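Local coordinates for protein YohF (Salmonella typhimurium, PDB 6WON) that is probably an oxidoreductase of the short-chain dehydrogenase/reductase family, thought to act as an acetoin dehydrogenase, at residues V6-A11 / H75-L80; L22-N27 / L222-C227; I31-H36 / V54-I59; L86-G91 / F118-I123. All blocks are in the same frame, centred on the assembly; numbering follows the deposited sequence.

Interaction 1 (V6-A11 / H75-L80); sequences VAIVTA and HLIQRL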
loop_
_atom_site.group_PDB
_atom_site.type_symbol
_atom_site.label_atom_id
_atom_site.label_comp_id
_atom_site.label_asym_id
_atom_site.label_seq_id
_atom_site.Cartn_x
_atom_site.Cartn_y
_atom_site.Cartn_z
ATOM N N VAL B 6 20.794 21.242 -16.043
ATOM C CA VAL B 6 21.323 20.029 -16.647
ATOM C C VAL B 6 20.533 18.837 -16.128
ATOM O O VAL B 6 20.331 18.698 -14.915
ATOM C CB VAL B 6 22.828 19.863 -16.354
ATOM C CG1 VAL B 6 23.309 18.476 -16.785
ATOM C CG2 VAL B 6 23.622 20.958 -17.054
ATOM N N ALA B 7 20.079 17.992 -17.046
ATOM C CA ALA B 7 19.479 16.708 -16.719
ATOM C C ALA B 7 20.383 15.593 -17.220
ATOM O O ALA B 7 20.844 15.624 -18.367
ATOM C CB ALA B 7 18.094 16.554 -17.347
ATOM N N ILE B 8 20.630 14.607 -16.369
ATOM C CA ILE B 8 21.321 13.394 -16.780
ATOM C C ILE B 8 20.328 12.244 -16.737
ATOM O O ILE B 8 19.604 12.074 -15.750
ATOM C CB ILE B 8 22.552 13.129 -15.907
ATOM C CG1 ILE B 8 23.634 14.142 -16.294
ATOM C CG2 ILE B 8 23.037 11.697 -16.110
ATOM C CD1 ILE B 8 24.780 14.169 -15.357
ATOM N N VAL B 9 20.250 11.498 -17.833
ATOM C CA VAL B 9 19.355 10.360 -17.963
ATOM C C VAL B 9 20.219 9.165 -18.321
ATOM O O VAL B 9 20.870 9.161 -19.378
ATOM C CB VAL B 9 18.279 10.593 -19.035
ATOM C CG1 VAL B 9 17.273 9.450 -19.027
ATOM C CG2 VAL B 9 17.585 11.952 -18.826
ATOM N N THR B 10 20.226 8.151 -17.458
ATOM C CA THR B 10 21.025 6.975 -17.765
ATOM C C THR B 10 20.317 6.100 -18.790
ATOM O O THR B 10 19.085 6.073 -18.876
ATOM C CB THR B 10 21.335 6.161 -16.505
ATOM O OG1 THR B 10 20.125 5.651 -15.938
ATOM C CG2 THR B 10 22.051 7.029 -15.483
ATOM N N ALA B 11 21.120 5.384 -19.576
ATOM C CA ALA B 11 20.618 4.459 -20.589
ATOM C C ALA B 11 19.643 5.157 -21.529
ATOM O O ALA B 11 18.596 4.617 -21.886
ATOM C CB ALA B 11 19.979 3.220 -19.942
ATOM N N HIS B 75 32.179 12.057 -14.577
ATOM C CA HIS B 75 32.819 12.653 -15.749
ATOM C C HIS B 75 31.812 13.415 -16.604
ATOM O O HIS B 75 32.119 14.500 -17.117
ATOM C CB HIS B 75 33.509 11.578 -16.582
ATOM C CG HIS B 75 34.552 10.813 -15.832
ATOM N ND1 HIS B 75 35.609 11.426 -15.193
ATOM C CD2 HIS B 75 34.701 9.484 -15.615
ATOM C CE1 HIS B 75 36.363 10.507 -14.614
ATOM N NE2 HIS B 75 35.834 9.320 -14.856
ATOM N N LEU B 76 30.614 12.855 -16.778
ATOM C CA LEU B 76 29.573 13.541 -17.539
ATOM C C LEU B 76 29.186 14.856 -16.869
ATOM O O LEU B 76 29.116 15.903 -17.522
ATOM C CB LEU B 76 28.359 12.622 -17.689
ATOM C CG LEU B 76 27.229 13.047 -18.633
ATOM C CD1 LEU B 76 27.769 13.402 -20.008
ATOM C CD2 LEU B 76 26.173 11.930 -18.735
ATOM N N ILE B 77 28.946 14.819 -15.553
ATOM C CA ILE B 77 28.662 16.042 -14.807
ATOM C C ILE B 77 29.744 17.088 -15.062
ATOM O O ILE B 77 29.451 18.254 -15.357
ATOM C CB ILE B 77 28.528 15.732 -13.306
ATOM C CG1 ILE B 77 27.343 14.793 -13.055
ATOM C CG2 ILE B 77 28.365 17.021 -12.509
ATOM C CD1 ILE B 77 27.262 14.280 -11.628
ATOM N N GLN B 78 31.018 16.678 -14.966
ATOM C CA GLN B 78 32.110 17.623 -15.188
ATOM C C GLN B 78 32.037 18.238 -16.578
ATOM O O GLN B 78 32.279 19.438 -16.747
ATOM C CB GLN B 78 33.460 16.936 -14.981
ATOM C CG GLN B 78 33.743 16.541 -13.540
ATOM C CD GLN B 78 33.779 17.731 -12.592
ATOM O OE1 GLN B 78 34.338 18.783 -12.919
ATOM N NE2 GLN B 78 33.179 17.573 -11.415
ATOM N N ARG B 79 31.702 17.436 -17.590
ATOM C CA ARG B 79 31.609 17.982 -18.939
ATOM C C ARG B 79 30.458 18.972 -19.051
ATOM O O ARG B 79 30.597 20.030 -19.674
ATOM C CB ARG B 79 31.459 16.851 -19.955
ATOM C CG ARG B 79 32.798 16.244 -20.362
ATOM C CD ARG B 79 32.633 14.828 -20.879
ATOM N NE ARG B 79 31.769 14.781 -22.053
ATOM C CZ ARG B 79 31.368 13.659 -22.639
ATOM N NH1 ARG B 79 31.751 12.488 -22.153
ATOM N NH2 ARG B 79 30.580 13.708 -23.709
ATOM N N LEU B 80 29.328 18.670 -18.421
ATOM C CA LEU B 80 28.188 19.569 -18.502
ATOM C C LEU B 80 28.305 20.740 -17.539
ATOM O O LEU B 80 27.641 21.761 -17.744
ATOM C CB LEU B 80 26.902 18.785 -18.248
ATOM C CG LEU B 80 26.601 17.784 -19.366
ATOM C CD1 LEU B 80 25.717 16.641 -18.874
ATOM C CD2 LEU B 80 25.965 18.504 -20.570
#

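Interaction 2 (L22-N27 / L222-C227); sequences LLLAQN and LVAWLC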
loop_
_atom_site.group_PDB
_atom_site.type_symbol
_atom_site.label_atom_id
_atom_site.label_comp_id
_atom_site.label_asym_id
_atom_site.label_seq_id
_atom_site.Cartn_x
_atom_site.Cartn_y
_atom_site.Cartn_z
ATOM N N LEU B 22 15.001 13.353 -24.569
ATOM C CA LEU B 22 14.580 14.249 -25.639
ATOM C C LEU B 22 13.505 15.220 -25.156
ATOM O O LEU B 22 13.495 16.391 -25.550
ATOM C CB LEU B 22 14.082 13.429 -26.830
ATOM C CG LEU B 22 15.166 12.689 -27.635
ATOM C CD1 LEU B 22 14.553 12.049 -28.883
ATOM C CD2 LEU B 22 16.289 13.621 -28.033
ATOM N N LEU B 23 12.585 14.757 -24.313
ATOM C CA LEU B 23 11.572 15.669 -23.806
ATOM C C LEU B 23 12.195 16.720 -22.898
ATOM O O LEU B 23 11.832 17.902 -22.968
ATOM C CB LEU B 23 10.484 14.893 -23.076
ATOM C CG LEU B 23 9.242 15.671 -22.668
ATOM C CD1 LEU B 23 8.688 16.552 -23.833
ATOM C CD2 LEU B 23 8.200 14.689 -22.172
ATOM N N LEU B 24 13.163 16.318 -22.070
ATOM C CA LEU B 24 13.820 17.278 -21.191
ATOM C C LEU B 24 14.626 18.285 -21.998
ATOM O O LEU B 24 14.604 19.484 -21.699
ATOM C CB LEU B 24 14.711 16.552 -20.176
ATOM C CG LEU B 24 13.962 15.730 -19.119
ATOM C CD1 LEU B 24 14.914 14.874 -18.253
ATOM C CD2 LEU B 24 13.069 16.632 -18.260
ATOM N N ALA B 25 15.324 17.822 -23.041
ATOM C CA ALA B 25 15.982 18.741 -23.968
ATOM C C ALA B 25 14.971 19.699 -24.597
ATOM O O ALA B 25 15.178 20.916 -24.619
ATOM C CB ALA B 25 16.726 17.949 -25.049
ATOM N N GLN B 26 13.854 19.167 -25.096
ATOM C CA GLN B 26 12.816 20.038 -25.639
ATOM C C GLN B 26 12.315 21.036 -24.599
ATOM O O GLN B 26 11.945 22.160 -24.950
ATOM C CB GLN B 26 11.657 19.204 -26.179
ATOM C CG GLN B 26 10.598 20.010 -26.930
ATOM C CD GLN B 26 9.459 19.137 -27.423
ATOM O OE1 GLN B 26 9.539 17.910 -27.376
ATOM N NE2 GLN B 26 8.397 19.761 -27.889
ATOM N N ASN B 27 12.308 20.656 -23.322
ATOM C CA ASN B 27 11.853 21.561 -22.273
ATOM C C ASN B 27 12.938 22.526 -21.801
ATOM O O ASN B 27 12.643 23.411 -20.990
ATOM C CB ASN B 27 11.299 20.752 -21.092
ATOM C CG ASN B 27 9.871 20.241 -21.356
ATOM O OD1 ASN B 27 9.277 20.539 -22.402
ATOM N ND2 ASN B 27 9.330 19.458 -20.419
ATOM N N LEU B 222 5.437 12.101 -17.670
ATOM C CA LEU B 222 5.368 12.274 -16.224
ATOM C C LEU B 222 6.726 12.649 -15.651
ATOM O O LEU B 222 6.821 13.520 -14.776
ATOM C CB LEU B 222 4.851 11.002 -15.559
ATOM C CG LEU B 222 4.737 11.139 -14.036
ATOM C CD1 LEU B 222 3.739 12.250 -13.680
ATOM C CD2 LEU B 222 4.343 9.812 -13.355
ATOM N N VAL B 223 7.788 11.992 -16.122
ATOM C CA VAL B 223 9.138 12.349 -15.694
ATOM C C VAL B 223 9.400 13.832 -15.938
ATOM O O VAL B 223 9.951 14.532 -15.075
ATOM C CB VAL B 223 10.177 11.466 -16.410
ATOM C CG1 VAL B 223 11.582 12.008 -16.157
ATOM C CG2 VAL B 223 10.066 10.001 -15.940
ATOM N N ALA B 224 8.999 14.337 -17.113
ATOM C CA ALA B 224 9.139 15.770 -17.390
ATOM C C ALA B 224 8.366 16.617 -16.384
ATOM O O ALA B 224 8.877 17.633 -15.902
ATOM C CB ALA B 224 8.661 16.102 -18.802
ATOM N N TRP B 225 7.123 16.235 -16.076
ATOM C CA TRP B 225 6.351 17.017 -15.114
ATOM C C TRP B 225 7.055 17.075 -13.763
ATOM O O TRP B 225 7.108 18.135 -13.132
ATOM C CB TRP B 225 4.933 16.459 -14.950
ATOM C CG TRP B 225 4.179 17.252 -13.904
ATOM C CD1 TRP B 225 3.569 18.472 -14.077
ATOM C CD2 TRP B 225 4.015 16.919 -12.517
ATOM N NE1 TRP B 225 3.017 18.892 -12.893
ATOM C CE2 TRP B 225 3.286 17.967 -11.919
ATOM C CE3 TRP B 225 4.411 15.835 -11.725
ATOM C CZ2 TRP B 225 2.940 17.961 -10.572
ATOM C CZ3 TRP B 225 4.062 15.833 -10.382
ATOM C CH2 TRP B 225 3.335 16.888 -9.821
ATOM N N LEU B 226 7.619 15.949 -13.315
ATOM C CA LEU B 226 8.349 15.910 -12.050
ATOM C C LEU B 226 9.573 16.818 -12.046
ATOM O O LEU B 226 10.051 17.194 -10.969
ATOM C CB LEU B 226 8.770 14.478 -11.741
ATOM C CG LEU B 226 7.633 13.553 -11.285
ATOM C CD1 LEU B 226 8.094 12.118 -11.259
ATOM C CD2 LEU B 226 7.113 13.966 -9.906
ATOM N N CYS B 227 10.099 17.173 -13.215
ATOM C CA CYS B 227 11.207 18.116 -13.302
ATOM C C CYS B 227 10.747 19.558 -13.451
ATOM O O CYS B 227 11.593 20.455 -13.538
ATOM C CB CYS B 227 12.131 17.747 -14.473
ATOM S SG CYS B 227 12.825 16.094 -14.324
HETATM O O HOH W 1 10.215 19.389 -17.755
#

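Interaction 3 (I31-H36 / V54-I59); sequences IGITWH and VRAETI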
loop_
_atom_site.group_PDB
_atom_site.type_symbol
_atom_site.label_atom_id
_atom_site.label_comp_id
_atom_site.label_asym_id
_atom_site.label_seq_id
_atom_site.Cartn_x
_atom_site.Cartn_y
_atom_site.Cartn_z
ATOM N N ILE B 31 21.564 18.231 -21.640
ATOM C CA ILE B 31 21.277 16.808 -21.455
ATOM C C ILE B 31 22.579 16.017 -21.385
ATOM O O ILE B 31 23.436 16.142 -22.264
ATOM C CB ILE B 31 20.395 16.257 -22.590
ATOM C CG1 ILE B 31 18.983 16.807 -22.477
ATOM C CG2 ILE B 31 20.384 14.739 -22.563
ATOM C CD1 ILE B 31 18.348 16.538 -21.144
ATOM N N GLY B 32 22.702 15.171 -20.358
ATOM C CA GLY B 32 23.691 14.108 -20.350
ATOM C C GLY B 32 23.042 12.767 -20.655
ATOM O O GLY B 32 22.022 12.406 -20.058
ATOM N N ILE B 33 23.663 12.031 -21.577
ATOM C CA ILE B 33 23.166 10.754 -22.084
ATOM C C ILE B 33 24.209 9.686 -21.781
ATOM O O ILE B 33 25.379 9.850 -22.140
ATOM C CB ILE B 33 22.898 10.835 -23.602
ATOM C CG1 ILE B 33 21.685 11.711 -23.904
ATOM C CG2 ILE B 33 22.756 9.455 -24.228
ATOM C CD1 ILE B 33 21.849 12.549 -25.178
ATOM N N THR B 34 23.802 8.595 -21.129
ATOM C CA THR B 34 24.704 7.459 -20.960
ATOM C C THR B 34 24.196 6.265 -21.757
ATOM O O THR B 34 22.994 6.129 -22.014
ATOM C CB THR B 34 24.906 7.065 -19.487
ATOM O OG1 THR B 34 23.848 6.188 -19.040
ATOM C CG2 THR B 34 24.974 8.295 -18.612
ATOM N N TRP B 35 25.135 5.405 -22.160
ATOM C CA TRP B 35 24.840 4.245 -22.983
ATOM C C TRP B 35 25.726 3.078 -22.562
ATOM O O TRP B 35 26.889 3.259 -22.177
ATOM C CB TRP B 35 25.047 4.546 -24.477
ATOM C CG TRP B 35 26.422 5.064 -24.823
ATOM C CD1 TRP B 35 26.838 6.364 -24.794
ATOM C CD2 TRP B 35 27.552 4.293 -25.272
ATOM N NE1 TRP B 35 28.152 6.453 -25.190
ATOM C CE2 TRP B 35 28.616 5.198 -25.486
ATOM C CE3 TRP B 35 27.770 2.926 -25.501
ATOM C CZ2 TRP B 35 29.880 4.784 -25.920
ATOM C CZ3 TRP B 35 29.032 2.515 -25.936
ATOM C CH2 TRP B 35 30.069 3.443 -26.137
ATOM N N HIS B 36 25.188 1.883 -22.642
ATOM C CA HIS B 36 25.896 0.699 -22.255
ATOM C C HIS B 36 26.624 0.060 -23.434
ATOM O O HIS B 36 27.774 -0.098 -23.361
ATOM C CB HIS B 36 24.979 -0.267 -21.592
ATOM C CG HIS B 36 25.612 -1.574 -21.273
ATOM N ND1 HIS B 36 26.389 -1.775 -20.163
ATOM C CD2 HIS B 36 25.589 -2.747 -21.931
ATOM C CE1 HIS B 36 26.809 -3.016 -20.147
ATOM N NE2 HIS B 36 26.345 -3.625 -21.214
ATOM N N VAL B 54 19.833 23.155 -27.014
ATOM C CA VAL B 54 20.498 22.836 -25.756
ATOM C C VAL B 54 21.754 22.022 -26.051
ATOM O O VAL B 54 21.930 21.471 -27.138
ATOM C CB VAL B 54 19.594 22.051 -24.771
ATOM C CG1 VAL B 54 18.380 22.878 -24.336
ATOM C CG2 VAL B 54 19.163 20.727 -25.384
ATOM N N ARG B 55 22.616 21.933 -25.043
ATOM C CA ARG B 55 23.780 21.063 -25.102
ATOM C C ARG B 55 23.359 19.622 -24.855
ATOM O O ARG B 55 22.475 19.346 -24.047
ATOM C CB ARG B 55 24.806 21.452 -24.041
ATOM C CG ARG B 55 25.814 22.478 -24.415
ATOM C CD ARG B 55 26.806 22.610 -23.269
ATOM N NE ARG B 55 27.840 21.580 -23.339
ATOM C CZ ARG B 55 28.704 21.313 -22.364
ATOM N NH1 ARG B 55 28.652 21.993 -21.220
ATOM N NH2 ARG B 55 29.619 20.371 -22.540
ATOM N N ALA B 56 24.020 18.696 -25.540
ATOM C CA ALA B 56 23.853 17.275 -25.258
ATOM C C ALA B 56 25.223 16.620 -25.287
ATOM O O ALA B 56 26.004 16.849 -26.220
ATOM C CB ALA B 56 22.913 16.600 -26.264
ATOM N N GLU B 57 25.519 15.839 -24.245
ATOM C CA GLU B 57 26.782 15.131 -24.108
ATOM C C GLU B 57 26.497 13.666 -23.808
ATOM O O GLU B 57 25.555 13.353 -23.076
ATOM C CB GLU B 57 27.644 15.730 -22.986
ATOM C CG GLU B 57 28.106 17.153 -23.219
ATOM C CD GLU B 57 29.210 17.268 -24.275
ATOM O OE1 GLU B 57 29.812 16.241 -24.657
ATOM O OE2 GLU B 57 29.472 18.401 -24.728
ATOM N N THR B 58 27.323 12.772 -24.356
ATOM C CA THR B 58 27.157 11.337 -24.167
ATOM C C THR B 58 28.353 10.746 -23.421
ATOM O O THR B 58 29.470 11.274 -23.474
ATOM C CB THR B 58 26.997 10.595 -25.504
ATOM O OG1 THR B 58 28.168 10.803 -26.295
ATOM C CG2 THR B 58 25.782 11.098 -26.266
ATOM N N ILE B 59 28.109 9.638 -22.725
ATOM C CA ILE B 59 29.186 8.921 -22.058
ATOM C C ILE B 59 28.786 7.459 -21.932
ATOM O O ILE B 59 27.612 7.129 -21.734
ATOM C CB ILE B 59 29.548 9.545 -20.687
ATOM C CG1 ILE B 59 31.019 9.284 -20.376
ATOM C CG2 ILE B 59 28.686 9.000 -19.558
ATOM C CD1 ILE B 59 31.553 10.128 -19.249
HETATM O O HOH W 2 30.136 8.726 -25.421
#

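Interaction 4 (L86-G91 / F118-I123); sequences LVNNAG and FLCAQI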
loop_
_atom_site.group_PDB
_atom_site.type_symbol
_atom_site.label_atom_id
_atom_site.label_comp_id
_atom_site.label_asym_id
_atom_site.label_seq_id
_atom_site.Cartn_x
_atom_site.Cartn_y
_atom_site.Cartn_z
ATOM N N LEU B 86 18.612 14.130 -12.187
ATOM C CA LEU B 86 19.074 12.789 -12.519
ATOM C C LEU B 86 17.857 11.908 -12.746
ATOM O O LEU B 86 16.915 11.919 -11.942
ATOM C CB LEU B 86 19.958 12.186 -11.418
ATOM C CG LEU B 86 20.380 10.730 -11.660
ATOM C CD1 LEU B 86 21.233 10.661 -12.930
ATOM C CD2 LEU B 86 21.126 10.139 -10.460
ATOM N N VAL B 87 17.871 11.145 -13.832
ATOM C CA VAL B 87 16.861 10.116 -14.058
ATOM C C VAL B 87 17.589 8.778 -14.063
ATOM O O VAL B 87 18.320 8.467 -15.011
ATOM C CB VAL B 87 16.078 10.339 -15.361
ATOM C CG1 VAL B 87 15.105 9.200 -15.587
ATOM C CG2 VAL B 87 15.322 11.664 -15.304
ATOM N N ASN B 88 17.409 8.000 -12.994
ATOM C CA ASN B 88 17.972 6.653 -12.883
ATOM C C ASN B 88 17.084 5.718 -13.683
ATOM O O ASN B 88 16.055 5.249 -13.190
ATOM C CB ASN B 88 18.059 6.218 -11.426
ATOM C CG ASN B 88 19.360 6.652 -10.756
ATOM O OD1 ASN B 88 20.394 6.776 -11.403
ATOM N ND2 ASN B 88 19.312 6.863 -9.442
ATOM N N ASN B 89 17.464 5.453 -14.929
ATOM C CA ASN B 89 16.592 4.720 -15.833
ATOM C C ASN B 89 16.827 3.217 -15.731
ATOM O O ASN B 89 17.943 2.746 -15.494
ATOM C CB ASN B 89 16.793 5.190 -17.265
ATOM C CG ASN B 89 15.926 4.446 -18.248
ATOM O OD1 ASN B 89 14.741 4.241 -18.007
ATOM N ND2 ASN B 89 16.514 4.036 -19.363
ATOM N N ALA B 90 15.752 2.463 -15.931
ATOM C CA ALA B 90 15.760 1.036 -15.632
ATOM C C ALA B 90 16.360 0.235 -16.787
ATOM O O ALA B 90 15.936 0.378 -17.942
ATOM C CB ALA B 90 14.338 0.562 -15.336
ATOM N N GLY B 91 17.332 -0.617 -16.472
ATOM C CA GLY B 91 17.840 -1.573 -17.433
ATOM C C GLY B 91 16.822 -2.666 -17.738
ATOM O O GLY B 91 15.671 -2.645 -17.299
ATOM N N PHE B 118 21.876 3.551 -6.771
ATOM C CA PHE B 118 22.352 4.101 -5.506
ATOM C C PHE B 118 23.614 4.945 -5.709
ATOM O O PHE B 118 23.719 6.064 -5.185
ATOM C CB PHE B 118 22.618 2.966 -4.515
ATOM C CG PHE B 118 23.534 3.346 -3.391
ATOM C CD1 PHE B 118 23.139 4.276 -2.440
ATOM C CD2 PHE B 118 24.791 2.776 -3.282
ATOM C CE1 PHE B 118 23.999 4.635 -1.393
ATOM C CE2 PHE B 118 25.645 3.131 -2.247
ATOM C CZ PHE B 118 25.244 4.065 -1.301
ATOM N N LEU B 119 24.581 4.427 -6.478
ATOM C CA LEU B 119 25.856 5.122 -6.655
ATOM C C LEU B 119 25.707 6.363 -7.529
ATOM O O LEU B 119 26.288 7.415 -7.236
ATOM C CB LEU B 119 26.883 4.168 -7.265
ATOM C CG LEU B 119 27.356 3.077 -6.304
ATOM C CD1 LEU B 119 28.327 2.143 -6.990
ATOM C CD2 LEU B 119 27.970 3.701 -5.036
ATOM N N CYS B 120 24.971 6.250 -8.633
ATOM C CA CYS B 120 24.699 7.415 -9.466
ATOM C C CYS B 120 23.971 8.490 -8.669
ATOM O O CYS B 120 24.305 9.677 -8.759
ATOM C CB CYS B 120 23.882 6.993 -10.693
ATOM S SG CYS B 120 24.765 5.841 -11.828
ATOM N N ALA B 121 22.994 8.084 -7.854
ATOM C CA ALA B 121 22.252 9.045 -7.045
ATOM C C ALA B 121 23.164 9.797 -6.076
ATOM O O ALA B 121 23.031 11.018 -5.912
ATOM C CB ALA B 121 21.134 8.329 -6.288
ATOM N N GLN B 122 24.094 9.089 -5.427
ATOM C CA GLN B 122 25.027 9.740 -4.507
ATOM C C GLN B 122 25.817 10.822 -5.222
ATOM O O GLN B 122 25.932 11.960 -4.743
ATOM C CB GLN B 122 26.000 8.712 -3.925
ATOM C CG GLN B 122 25.518 7.921 -2.740
ATOM C CD GLN B 122 26.632 7.050 -2.168
ATOM O OE1 GLN B 122 27.307 6.329 -2.907
ATOM N NE2 GLN B 122 26.840 7.128 -0.856
ATOM N N ILE B 123 26.381 10.471 -6.373
ATOM C CA ILE B 123 27.233 11.400 -7.104
ATOM C C ILE B 123 26.444 12.632 -7.513
ATOM O O ILE B 123 26.903 13.765 -7.338
ATOM C CB ILE B 123 27.861 10.692 -8.316
ATOM C CG1 ILE B 123 28.902 9.679 -7.825
ATOM C CG2 ILE B 123 28.460 11.717 -9.280
ATOM C CD1 ILE B 123 29.325 8.686 -8.881
#

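Interaction 1 (V6-A11 / H75-L80)
L80 N donates to L76 O at 2.9 Å, and this single helical turn presents both leucines of helix 71-80 to strand 6-9. Everything that crosses the contact is aliphatic. L80 CD1 lies 3.7 Å from V6 CG1, the two side chains slanting past each other, and both V6 methyls also come up against L80 CB. Because V6 has CG1 anti to its own N (chi1 170°), both methyls are turned to the helix and straddle that carbon.

I8 makes the broader contact, touching L76, I77 and L80. Its CD1 touches I77 CG1 at 3.5 Å, the side chains crossing at about a right angle, while I8 CG2 meets L76 CD2 end-on at 4.1 Å. I8 CG1 lies between the leucines, 4.2 Å from L80 CD1. The strand and helix run nearly antiparallel, at 154°, as expected for a helix that leads back to begin the next parallel strand, here 85-88.

Polar groups bind elsewhere: V6 N is hydrogen-bonded to D84 OD2, and Q78 NE2 to E74 OE2. With all five touching residues buried and no hydrogen bond across, sheet and helix cohere here through shape and exclusion of water.

Interaction 2 (L22-N27 / L222-C227)
The apolar part of this contact gathers round A224, whose CB is 3.7 Å from L23 CD2. L23 holds CG anti to its backbone N (chi1 -171°), which carries the isopropyl end across to this methyl. L24 CD2 passes alongside A224, 4.1 Å from its CA, and reaches C227 SG at 4.0 Å. The small alanine lets the backbones draw close, with 6.2 Å between L24 CA and A224 CA, and the two helix segments cross at -43°.

The polar part is a bridge through one water at the solvent-facing edge of the contact. N27 ND2 donates to this water at 2.8 Å, and the water in turn donates to A224 O at 2.9 Å. The same amide nitrogen also rests against A224 CB, so N27 roofs the alanine from the solvent side while it reaches the helix backbone indirectly.

On its other faces helix 216-226 is well occupied. L222, V223 and L226 pack on strand 178-185. In this assembly W225 also meets W225 of a second subunit, its NE1 hydrogen-bonded to S221 OG of that subunit. Two helices lying side by side as a layer on one face of a parallel sheet are characteristic of the Rossmann fold of short-chain dehydrogenases/reductases.

Interaction 3 (I31-H36 / V54-I59)
I31 starts the pairing: its N donates to R55 O at 2.8 Å, and its O accepts from E57 N at 2.9 Å. Beside that carbonyl, A56 CA adds a CA-H...O contact. Within the partner segment, R55, just ahead of the strand, and E57, inside it, form a salt bridge, NH2 meeting OE2 from above the carboxylate plane; E57 OE1 is taken by R79 of helix 71-80.

G32 turns its peptide groups to the other neighbour, strand 6-9; toward this partner it offers a CA-H...O contact from its CA to E57 O. I33 repeats the pattern of I31, with I33 N bonded to E57 O at 2.8 Å and I33 O accepting I59 N at 2.8 Å. Its side chain lies alongside T58, CB by CG2, both pointing to the face covered by helix 39-50. That helix links the two strands, making a beta-alpha-beta unit of the Rossmann fold, and strand 56-60 is the sheet's outermost strand on this side within the chain.

T34 points to the opposite face, where its CG2 meets I59 CG2 at 3.9 Å and its OG1 accepts from A11 N. W35 N makes the last bond between these two segments, to I59 O at 3.0 Å, and the pairing runs on to L61. A chi1 of 56° sets the indole beside the neighbouring strand, with W35 CD1 3.2 Å from I59 O, which approaches the ring obliquely, and T58 CB at the ring edge. W35 NE1 donates in plane to a water at 3.0 Å, which also bonds T58 OG1.

Interaction 4 (L86-G91 / F118-I123)
Two torsions aim strand 85-88 at helix 103-131: L86 places CG anti to its backbone N (chi1 175°), and N88 turns CG anti to its carbonyl carbon (chi1 -87°). L86 CD2 thereby lands chiefly on the helix backbone, 3.6 Å from C120 O and 3.8 Å from A121 CA. C120 CB, at 4.2 Å, flanks the same methyl.

The amide of N88 spans two successive residues of the helix. Its OD1 lies 3.6 Å from C120 CB, and its ND2 sits 3.9 Å from A121 CB. Neither is a hydrogen bond; the ND2 group instead donates to N139 OD1 on the next strand, 135-140, with a weak second bond to A117 O one turn back along the helix. This buried nitrogen is thus satisfied from both sheet and helix, and the two bonds would restrain the amide from flipping.

N88 to G91 spell the NNAG sequence, a signature of classical short-chain dehydrogenases/reductases, which in that family closes this strand of the Rossmann fold and stabilises the central sheet. The strand and helix segments run almost exactly antiparallel, 9.2 Å apart between axes. N89 turns the other way, its N hydrogen-bonded to T10 OG1, just past the end of strand 6-9.

The far side of the helix belongs to the assembly. F118 stacks on W106 of a third subunit, and Q122 NE2 donates to the backbone oxygens of F98 and M101 of that subunit.

How the interactions relate
Interactions 1, 3 and 4 involve strands of one parallel sheet, on which the helices of interaction 2 pack. Interactions 1 and 3 lie closest, centres about 6 Å apart on neighbouring strands; interaction 4 is about 11 Å from interaction 1, on the strand at its other side. Interactions 1 and 4 use helices 71-80 and 103-131 on one face, whereas interaction 2 lies on the opposite face, where L24 CD1 packs on A7 CB. Strand 6-9 is thus covered from both sides. Along the chain, interaction 3 is nested inside interaction 1, interaction 4 follows, and segment 222-227 closes last, so interaction 2 ties the N-terminal helix to the C-terminal part of the Rossmann domain.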